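Local coordinates for protein minor fimbrium anchoring subunit Mfa2 (Porphyromonas gingivalis, PDB 5NFI) that attaches the minor Mfa1 fimbriae to the outer membrane and regulates the length of these filaments, which mediate biofilm formation and adhesion to host cells, at residues T105-W113 with R197-L205. Sequence-based numbering, arbitrary orientation.
Sequences TNIDGTTLW and RAFFTTLKL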
loop_
_atom_site.group_PDB
_atom_site.type_symbol
_atom_site.label_atom_id
_atom_site.label_comp_id
_atom_site.label_asym_id
_atom_site.label_seq_id
_atom_site.Cartn_x
_atom_site.Cartn_y
_atom_site.Cartn_z
ATOM N N THR A 105 0.778 -1.089 -13.880
ATOM C CA THR A 105 -0.581 -1.168 -14.390
ATOM C C THR A 105 -1.429 -0.179 -13.604
ATOM O O THR A 105 -1.178 0.073 -12.424
ATOM C CB THR A 105 -1.179 -2.582 -14.266
ATOM O OG1 THR A 105 -2.500 -2.607 -14.835
ATOM C CG2 THR A 105 -1.268 -2.993 -12.823
ATOM N N ASN A 106 -2.421 0.412 -14.249
ATOM C CA ASN A 106 -3.225 1.409 -13.561
ATOM C C ASN A 106 -4.125 0.779 -12.513
ATOM O O ASN A 106 -5.014 -0.002 -12.861
ATOM C CB ASN A 106 -4.072 2.179 -14.551
ATOM C CG ASN A 106 -5.006 3.138 -13.877
ATOM O OD1 ASN A 106 -4.723 3.650 -12.798
ATOM N ND2 ASN A 106 -6.147 3.378 -14.503
ATOM N N ILE A 107 -3.918 1.130 -11.245
ATOM C CA ILE A 107 -4.696 0.516 -10.188
ATOM C C ILE A 107 -5.642 1.490 -9.488
ATOM O O ILE A 107 -6.095 1.219 -8.371
ATOM C CB ILE A 107 -3.785 -0.160 -9.124
ATOM C CG1 ILE A 107 -2.975 0.878 -8.342
ATOM C CG2 ILE A 107 -2.929 -1.283 -9.760
ATOM C CD1 ILE A 107 -2.036 0.278 -7.357
ATOM N N ASP A 108 -5.971 2.598 -10.153
ATOM C CA ASP A 108 -6.983 3.514 -9.608
ATOM C C ASP A 108 -8.236 2.716 -9.332
ATOM O O ASP A 108 -8.564 1.804 -10.070
ATOM C CB ASP A 108 -7.334 4.677 -10.559
ATOM C CG ASP A 108 -6.122 5.498 -10.980
ATOM O OD1 ASP A 108 -5.167 5.662 -10.177
ATOM O OD2 ASP A 108 -6.126 5.983 -12.138
ATOM N N GLY A 109 -8.930 3.072 -8.260
ATOM C CA GLY A 109 -10.211 2.482 -7.952
ATOM C C GLY A 109 -10.105 1.112 -7.314
ATOM O O GLY A 109 -11.111 0.432 -7.173
ATOM N N THR A 110 -8.898 0.703 -6.939
ATOM C CA THR A 110 -8.708 -0.545 -6.213
ATOM C C THR A 110 -8.151 -0.312 -4.813
ATOM O O THR A 110 -7.361 0.590 -4.586
ATOM C CB THR A 110 -7.751 -1.500 -6.945
ATOM O OG1 THR A 110 -6.398 -1.186 -6.593
ATOM C CG2 THR A 110 -7.935 -1.417 -8.449
ATOM N N THR A 111 -8.543 -1.152 -3.874
ATOM C CA THR A 111 -7.961 -1.121 -2.542
ATOM C C THR A 111 -7.158 -2.380 -2.343
ATOM O O THR A 111 -7.506 -3.425 -2.890
ATOM C CB THR A 111 -9.027 -1.016 -1.467
ATOM O OG1 THR A 111 -10.146 -1.846 -1.824
ATOM C CG2 THR A 111 -9.494 0.422 -1.360
ATOM N N LEU A 112 -6.067 -2.282 -1.599
ATOM C CA LEU A 112 -5.296 -3.466 -1.273
ATOM C C LEU A 112 -5.062 -3.482 0.208
ATOM O O LEU A 112 -4.674 -2.461 0.783
ATOM C CB LEU A 112 -3.967 -3.485 -2.012
ATOM C CG LEU A 112 -3.117 -4.721 -1.710
ATOM C CD1 LEU A 112 -3.663 -5.908 -2.468
ATOM C CD2 LEU A 112 -1.647 -4.482 -2.038
ATOM N N TRP A 113 -5.282 -4.629 0.837
ATOM C CA TRP A 113 -5.269 -4.661 2.300
ATOM C C TRP A 113 -4.383 -5.745 2.891
ATOM O O TRP A 113 -4.299 -6.838 2.345
ATOM C CB TRP A 113 -6.681 -4.859 2.826
ATOM C CG TRP A 113 -7.657 -3.832 2.376
ATOM C CD1 TRP A 113 -8.252 -3.742 1.150
ATOM C CD2 TRP A 113 -8.188 -2.764 3.163
ATOM N NE1 TRP A 113 -9.109 -2.672 1.123
ATOM C CE2 TRP A 113 -9.091 -2.057 2.349
ATOM C CE3 TRP A 113 -7.975 -2.327 4.473
ATOM C CZ2 TRP A 113 -9.785 -0.945 2.804
ATOM C CZ3 TRP A 113 -8.663 -1.235 4.922
ATOM C CH2 TRP A 113 -9.558 -0.549 4.090
ATOM N N ARG A 197 -3.170 19.247 -12.534
ATOM C CA ARG A 197 -3.532 18.321 -11.466
ATOM C C ARG A 197 -3.361 16.888 -11.952
ATOM O O ARG A 197 -3.781 16.557 -13.046
ATOM C CB ARG A 197 -4.974 18.571 -11.020
ATOM C CG ARG A 197 -5.291 18.249 -9.562
ATOM C CD ARG A 197 -6.787 18.471 -9.313
ATOM N NE ARG A 197 -7.226 18.303 -7.922
ATOM C CZ ARG A 197 -7.165 19.263 -6.995
ATOM N NH1 ARG A 197 -6.642 20.453 -7.302
ATOM N NH2 ARG A 197 -7.607 19.035 -5.757
ATOM N N ALA A 198 -2.742 16.043 -11.136
ATOM C CA ALA A 198 -2.519 14.643 -11.460
ATOM C C ALA A 198 -3.004 13.735 -10.317
ATOM O O ALA A 198 -2.847 14.066 -9.135
ATOM C CB ALA A 198 -1.047 14.400 -11.748
ATOM N N PHE A 199 -3.596 12.590 -10.672
ATOM C CA PHE A 199 -4.040 11.634 -9.661
ATOM C C PHE A 199 -3.352 10.269 -9.796
ATOM O O PHE A 199 -3.388 9.639 -10.855
ATOM C CB PHE A 199 -5.553 11.465 -9.717
ATOM C CG PHE A 199 -6.086 10.482 -8.711
ATOM C CD1 PHE A 199 -6.356 10.877 -7.415
ATOM C CD2 PHE A 199 -6.305 9.153 -9.061
ATOM C CE1 PHE A 199 -6.847 9.961 -6.488
ATOM C CE2 PHE A 199 -6.781 8.241 -8.142
ATOM C CZ PHE A 199 -7.056 8.643 -6.857
ATOM N N PHE A 200 -2.730 9.824 -8.710
ATOM C CA PHE A 200 -2.012 8.557 -8.688
ATOM C C PHE A 200 -2.634 7.598 -7.678
ATOM O O PHE A 200 -3.033 8.002 -6.584
ATOM C CB PHE A 200 -0.535 8.756 -8.318
ATOM C CG PHE A 200 0.182 9.732 -9.184
ATOM C CD1 PHE A 200 0.098 11.092 -8.937
ATOM C CD2 PHE A 200 0.951 9.296 -10.244
ATOM C CE1 PHE A 200 0.766 11.994 -9.742
ATOM C CE2 PHE A 200 1.626 10.197 -11.060
ATOM C CZ PHE A 200 1.533 11.536 -10.816
ATOM N N THR A 201 -2.712 6.327 -8.030
ATOM C CA THR A 201 -2.970 5.341 -7.015
ATOM C C THR A 201 -1.720 4.491 -6.891
ATOM O O THR A 201 -1.327 3.785 -7.829
ATOM C CB THR A 201 -4.190 4.457 -7.324
ATOM O OG1 THR A 201 -5.342 5.279 -7.520
ATOM C CG2 THR A 201 -4.446 3.530 -6.156
ATOM N N THR A 202 -1.078 4.568 -5.738
ATOM C CA THR A 202 0.137 3.814 -5.556
ATOM C C THR A 202 -0.072 2.832 -4.412
ATOM O O THR A 202 -1.125 2.820 -3.787
ATOM C CB THR A 202 1.335 4.739 -5.279
ATOM O OG1 THR A 202 2.524 3.955 -5.123
ATOM C CG2 THR A 202 1.107 5.545 -4.024
ATOM N N LEU A 203 0.917 2.003 -4.130
ATOM C CA LEU A 203 0.754 1.085 -3.030
ATOM C C LEU A 203 1.370 1.728 -1.797
ATOM O O LEU A 203 1.149 2.917 -1.559
ATOM C CB LEU A 203 1.356 -0.283 -3.356
ATOM C CG LEU A 203 0.641 -0.943 -4.545
ATOM C CD1 LEU A 203 1.302 -2.237 -4.938
ATOM C CD2 LEU A 203 -0.833 -1.178 -4.221
ATOM N N LYS A 204 2.107 0.953 -1.003
ATOM C CA LYS A 204 2.491 1.380 0.345
ATOM C C LYS A 204 3.494 2.536 0.340
ATOM O O LYS A 204 4.461 2.547 -0.427
ATOM C CB LYS A 204 3.060 0.192 1.132
ATOM C CG LYS A 204 3.377 0.478 2.592
ATOM C CD LYS A 204 2.492 -0.335 3.510
ATOM C CE LYS A 204 3.269 -0.930 4.675
ATOM N NZ LYS A 204 3.838 0.121 5.585
ATOM N N LEU A 205 3.241 3.511 1.204
ATOM C CA LEU A 205 4.138 4.637 1.361
ATOM C C LEU A 205 4.884 4.541 2.669
ATOM O O LEU A 205 4.357 4.872 3.719
ATOM C CB LEU A 205 3.368 5.951 1.306
ATOM C CG LEU A 205 2.565 6.121 0.028
ATOM C CD1 LEU A 205 1.713 7.356 0.128
ATOM C CD2 LEU A 205 3.498 6.185 -1.154
HETATM O O HOH W 1 -1.986 3.390 -10.427
#
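The two flat groups that meet here, the Asp108 carboxylate and the Phe199 ring, are neither stacked nor perpendicular: their planes stand 60° apart and the side chains run past each other in opposite directions. Asp108 OD1 approaches the ring obliquely, 3.7 Å from Phe199 CE2. The same oxygen accepts a hydrogen bond from Thr201 OG1 at 2.7 Å, through the lone pair that faces away from OD2. With chi1 at -56°, Thr201 OG1 sits beside its backbone N and faces Asp108, while the methyl CG2, anti to that N, turns to Ile107 CG1, 3.7 Å away. Further along, Ile107 CD1 lies 3.7 Å from Leu203 CD2, the two side chains crossing nearly at right angles, and Leu112 CD2 reaches that same Leu203 methyl; on strand 93-100, Leu97 touches Ile107 and Met95 touches Leu112. A water joins the backbones, accepting from Ile107 N and donating to Thr201 O at 2.7 Å. A type II turn from Ile107 to Thr110 shapes the loop: Gly109 takes the positive phi (79°) and Ile107 O accepts from both Thr110 N and, at 3.0 Å, Thr110 OG1. The example illustrates how a loop can be fixed without sheet pairing. Near the middle of this mostly beta chain, the loop leading into strand 113-122 packs on the end of strand 196-202, both strands pairing antiparallel with the long strand 133-151. A carboxylate-hydroxyl bond, a bridging water and an apolar cluster around Leu203 make the join, and the hydroxyl probably helps to stabilise the negative charge of Asp108.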